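Local coordinates for putative flavoprotein decarboxylase (Streptomyces olivoviridis, PDB 6JLS) that binds FMN and is a flavin-dependent cysteine decarboxylase of thioviridamide biosynthesis, at residues L131-N136 with R147-L152. Residues are numbered along the deposited sequence; the frame is centred on the assembly and turned at random.
Sequences LAPVMN and RNLDAL. With FMN (flavin mononucleotide), chain B.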
ATOM      1  N   LEU A 131     -38.357  12.668   3.060  1.00 35.89           N
ATOM      2  CA  LEU A 131     -37.687  11.386   3.219  1.00 37.40           C
ATOM      3  C   LEU A 131     -38.520  10.279   2.581  1.00 39.22           C
ATOM      4  O   LEU A 131     -39.737  10.212   2.790  1.00 38.17           O
ATOM      5  CB  LEU A 131     -37.474  11.068   4.698  1.00 38.45           C
ATOM      6  CG  LEU A 131     -36.837  12.143   5.577  1.00 34.59           C
ATOM      7  CD1 LEU A 131     -36.903  11.711   7.015  1.00 31.46           C
ATOM      8  CD2 LEU A 131     -35.398  12.371   5.168  1.00 31.89           C
ATOM      9  N   ALA A 132     -37.862   9.404   1.809  1.00 36.31           N
ATOM     10  CA  ALA A 132     -38.513   8.267   1.150  1.00 33.17           C
ATOM     11  C   ALA A 132     -37.936   6.963   1.704  1.00 39.31           C
ATOM     12  O   ALA A 132     -36.928   6.449   1.182  1.00 36.14           O
ATOM     13  CB  ALA A 132     -38.342   8.343  -0.366  1.00 30.73           C
ATOM     14  N   PRO A 133     -38.534   6.403   2.764  1.00 36.79           N
ATOM     15  CA  PRO A 133     -38.026   5.134   3.306  1.00 33.05           C
ATOM     16  C   PRO A 133     -38.098   4.026   2.270  1.00 38.48           C
ATOM     17  O   PRO A 133     -39.051   3.926   1.492  1.00 38.04           O
ATOM     18  CB  PRO A 133     -38.964   4.840   4.487  1.00 32.86           C
ATOM     19  CG  PRO A 133     -39.622   6.134   4.806  1.00 31.12           C
ATOM     20  CD  PRO A 133     -39.714   6.879   3.499  1.00 43.35           C
ATOM     21  N   VAL A 134     -37.064   3.193   2.257  1.00 34.71           N
ATOM     22  CA  VAL A 134     -37.038   1.993   1.431  1.00 38.98           C
ATOM     23  C   VAL A 134     -36.400   0.905   2.275  1.00 45.18           C
ATOM     24  O   VAL A 134     -35.275   1.075   2.763  1.00 48.60           O
ATOM     25  CB  VAL A 134     -36.255   2.189   0.117  1.00 36.95           C
ATOM     26  CG1 VAL A 134     -36.203   0.897  -0.672  1.00 41.82           C
ATOM     27  CG2 VAL A 134     -36.869   3.286  -0.718  1.00 32.14           C
ATOM     28  N   MET A 135     -37.115  -0.197   2.464  1.00 38.30           N
ATOM     29  CA  MET A 135     -36.583  -1.346   3.182  1.00 44.72           C
ATOM     30  C   MET A 135     -37.562  -2.495   2.993  1.00 55.88           C
ATOM     31  O   MET A 135     -38.699  -2.296   2.546  1.00 54.06           O
ATOM     32  CB  MET A 135     -36.371  -1.036   4.671  1.00 46.97           C
ATOM     33  CG  MET A 135     -37.659  -0.635   5.393  1.00 48.42           C
ATOM     34  SD  MET A 135     -37.427   0.161   6.994  1.00 44.08           S
ATOM     35  CE  MET A 135     -36.858   1.781   6.461  1.00 47.61           C
ATOM     36  N   ASN A 136     -37.104  -3.704   3.316  1.00 65.77           N
ATOM     37  CA  ASN A 136     -38.007  -4.845   3.283  1.00 76.04           C
ATOM     38  C   ASN A 136     -39.080  -4.666   4.351  1.00 78.98           C
ATOM     39  O   ASN A 136     -38.787  -4.179   5.446  1.00 86.62           O
ATOM     40  CB  ASN A 136     -37.252  -6.161   3.501  1.00 83.12           C
ATOM     41  CG  ASN A 136     -36.335  -6.126   4.713  1.00 86.15           C
ATOM     42  OD1 ASN A 136     -35.662  -5.127   4.976  1.00 95.64           O
ATOM     43  ND2 ASN A 136     -36.297  -7.228   5.453  1.00 77.98           N
ATOM     44  N   ARG A 147     -41.216   3.936  15.565  1.00 27.16           N
ATOM     45  CA  ARG A 147     -40.906   5.054  16.448  1.00 34.00           C
ATOM     46  C   ARG A 147     -39.949   6.039  15.789  1.00 41.66           C
ATOM     47  O   ARG A 147     -40.072   7.254  15.988  1.00 26.04           O
ATOM     48  CB  ARG A 147     -40.316   4.552  17.768  1.00 31.83           C
ATOM     49  CG  ARG A 147     -41.307   3.829  18.677  1.00 50.74           C
ATOM     50  CD  ARG A 147     -40.765   3.717  20.105  1.00 52.95           C
ATOM     51  NE  ARG A 147     -39.410   3.172  20.117  1.00 43.43           N
ATOM     52  CZ  ARG A 147     -39.148   1.870  20.126  1.00 39.92           C
ATOM     53  NH1 ARG A 147     -40.148   1.006  20.126  1.00 34.28           N
ATOM     54  NH2 ARG A 147     -37.893   1.432  20.121  1.00 48.36           N
ATOM     55  N   ASN A 148     -38.994   5.545  15.005  1.00 25.17           N
ATOM     56  CA  ASN A 148     -38.102   6.456  14.308  1.00 28.35           C
ATOM     57  C   ASN A 148     -38.878   7.349  13.347  1.00 31.16           C
ATOM     58  O   ASN A 148     -38.621   8.558  13.264  1.00 33.38           O
ATOM     59  CB  ASN A 148     -37.016   5.661  13.581  1.00 24.73           C
ATOM     60  CG  ASN A 148     -35.989   5.075  14.527  1.00 30.49           C
ATOM     61  OD1 ASN A 148     -35.822   5.545  15.653  1.00 28.64           O
ATOM     62  ND2 ASN A 148     -35.283   4.047  14.070  1.00 38.37           N
ATOM     63  N   LEU A 149     -39.834   6.774  12.611  1.00 31.27           N
ATOM     64  CA  LEU A 149     -40.673   7.577  11.727  1.00 35.10           C
ATOM     65  C   LEU A 149     -41.497   8.594  12.522  1.00 42.06           C
ATOM     66  O   LEU A 149     -41.656   9.749  12.098  1.00 32.75           O
ATOM     67  CB  LEU A 149     -41.579   6.659  10.906  1.00 27.86           C
ATOM     68  CG  LEU A 149     -40.888   5.552  10.094  1.00 37.02           C
ATOM     69  CD1 LEU A 149     -41.912   4.746   9.305  1.00 33.48           C
ATOM     70  CD2 LEU A 149     -39.825   6.113   9.145  1.00 30.19           C
ATOM     71  N   ASP A 150     -42.009   8.190  13.692  1.00 35.50           N
ATOM     72  CA  ASP A 150     -42.649   9.152  14.587  1.00 32.58           C
ATOM     73  C   ASP A 150     -41.706  10.299  14.921  1.00 29.40           C
ATOM     74  O   ASP A 150     -42.088  11.472  14.839  1.00 30.56           O
ATOM     75  CB  ASP A 150     -43.104   8.475  15.881  1.00 32.86           C
ATOM     76  CG  ASP A 150     -44.213   7.456  15.669  1.00 42.14           C
ATOM     77  OD1 ASP A 150     -44.845   7.458  14.584  1.00 41.45           O
ATOM     78  OD2 ASP A 150     -44.449   6.660  16.612  1.00 44.24           O
ATOM     79  N   ALA A 151     -40.467   9.981  15.300  1.00 26.99           N
ATOM     80  CA  ALA A 151     -39.518  11.034  15.647  1.00 27.55           C
ATOM     81  C   ALA A 151     -39.204  11.910  14.431  1.00 30.25           C
ATOM     82  O   ALA A 151     -39.111  13.137  14.552  1.00 27.49           O
ATOM     83  CB  ALA A 151     -38.242  10.413  16.238  1.00 25.20           C
ATOM     84  N   LEU A 152     -39.046  11.298  13.251  1.00 31.40           N
ATOM     85  CA  LEU A 152     -38.703  12.061  12.053  1.00 35.96           C
ATOM     86  C   LEU A 152     -39.792  13.062  11.714  1.00 37.66           C
ATOM     87  O   LEU A 152     -39.522  14.178  11.252  1.00 61.22           O
ATOM     88  CB  LEU A 152     -38.473  11.102  10.885  1.00 31.05           C
ATOM     89  CG  LEU A 152     -37.156  10.351  11.063  1.00 33.00           C
ATOM     90  CD1 LEU A 152     -37.051   9.199  10.107  1.00 32.14           C
ATOM     91  CD2 LEU A 152     -35.978  11.297  10.902  1.00 25.77           C
TER
HETATM   92  N1  FMN B 501     -31.139  -1.099   4.014  1.00 67.35           N
HETATM   93  C2  FMN B 501     -32.322  -0.396   3.950  1.00 64.67           C
HETATM   94  O2  FMN B 501     -32.707   0.228   4.935  1.00 62.25           O
HETATM   95  N3  FMN B 501     -33.073  -0.404   2.792  1.00 60.98           N
HETATM   96  C4  FMN B 501     -32.645  -1.110   1.686  1.00 60.93           C
HETATM   97  O4  FMN B 501     -33.310  -1.118   0.648  1.00 57.39           O
HETATM   98  C4A FMN B 501     -31.451  -1.816   1.750  1.00 63.67           C
HETATM   99  N5  FMN B 501     -31.012  -2.526   0.649  1.00 62.29           N
HETATM  100  C5A FMN B 501     -29.831  -3.234   0.702  1.00 53.13           C
HETATM  101  C6  FMN B 501     -29.420  -3.942  -0.420  1.00 50.82           C
HETATM  102  C7  FMN B 501     -28.225  -4.661  -0.388  1.00 55.53           C
HETATM  103  C7M FMN B 501     -27.801  -5.422  -1.618  1.00 42.46           C
HETATM  104  C8  FMN B 501     -27.439  -4.669   0.781  1.00 53.48           C
HETATM  105  C8M FMN B 501     -26.147  -5.442   0.821  1.00 45.87           C
HETATM  106  C9  FMN B 501     -27.862  -3.955   1.909  1.00 50.48           C
HETATM  107  C9A FMN B 501     -29.062  -3.236   1.869  1.00 52.96           C
HETATM  108  N10 FMN B 501     -29.504  -2.521   2.976  1.00 56.31           N
HETATM  109  C10 FMN B 501     -30.693  -1.812   2.918  1.00 62.80           C
HETATM  110  C1' FMN B 501     -28.684  -2.492   4.233  1.00 55.66           C
HETATM  111  C2' FMN B 501     -27.919  -1.160   4.283  1.00 50.52           C
HETATM  112  O2' FMN B 501     -27.009  -1.021   3.204  1.00 44.30           O
HETATM  113  C3' FMN B 501     -27.170  -0.992   5.598  1.00 53.47           C
HETATM  114  O3' FMN B 501     -28.116  -0.821   6.626  1.00 63.43           O
HETATM  115  C4' FMN B 501     -26.234   0.212   5.504  1.00 54.55           C
HETATM  116  O4' FMN B 501     -25.348   0.325   6.605  1.00 57.65           O
HETATM  117  C5' FMN B 501     -27.022   1.506   5.356  1.00 45.31           C
HETATM  118  O5' FMN B 501     -26.065   2.536   5.394  1.00 32.25           O
HETATM  119  P   FMN B 501     -26.475   4.068   5.193  1.00 34.92           P
HETATM  120  O1P FMN B 501     -27.896   4.273   5.688  1.00 27.92           O
HETATM  121  O2P FMN B 501     -25.542   4.936   6.009  1.00 36.04           O
HETATM  122  O3P FMN B 501     -26.417   4.419   3.728  1.00 34.36           O
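L131 and L152 meet through their methyl ends: CD1 of L131 comes up to the fork of L152, 4.0 Å from its CD1 and equally near its CD2, and the two side chains cross at about a right angle. With CG of L131 anti to the carbonyl carbon (chi1 -50°) and chi2 extended, CD1 is the methyl that reaches helix 143-154, while CD2 stays back. One helical turn earlier, L149 extends CD2 to within 4.3 Å of P133 CG, laying a methyl group against the pyrrolidine ring. Leucine suits the buried helix face because its forked end offers two methyls to apolar neighbours. Proline brings a compact, rigid apolar ring and lacks a backbone N-H. No hydrogen bond links the two segments, and the contact is small and wholly apolar.

L106 of helix 103-110 touches P133, M135 and L152, joining that helix to the same apolar contact. L131 is held in the parallel sheet by backbone bonds to V158 and A160, while N148, on the same helix as L152, donates through ND2 to N111 O of the second subunit.

Next along the chain from P133, V134 is still bonded through its backbone to A101, and its O accepts a nearly straight hydrogen bond from FMN N3 (2.7 Å, 174°), a backbone carbonyl meeting the imide N-H of the flavin. CB of M135 lies 3.8 Å from the same N3. Strand 129-133, helix 143-154 and strand 158-159 form a beta-alpha-beta crossover, with FMN met near the C-terminal end of the first strand, as is characteristic of the Rossmann-like fold of the flavoprotein family.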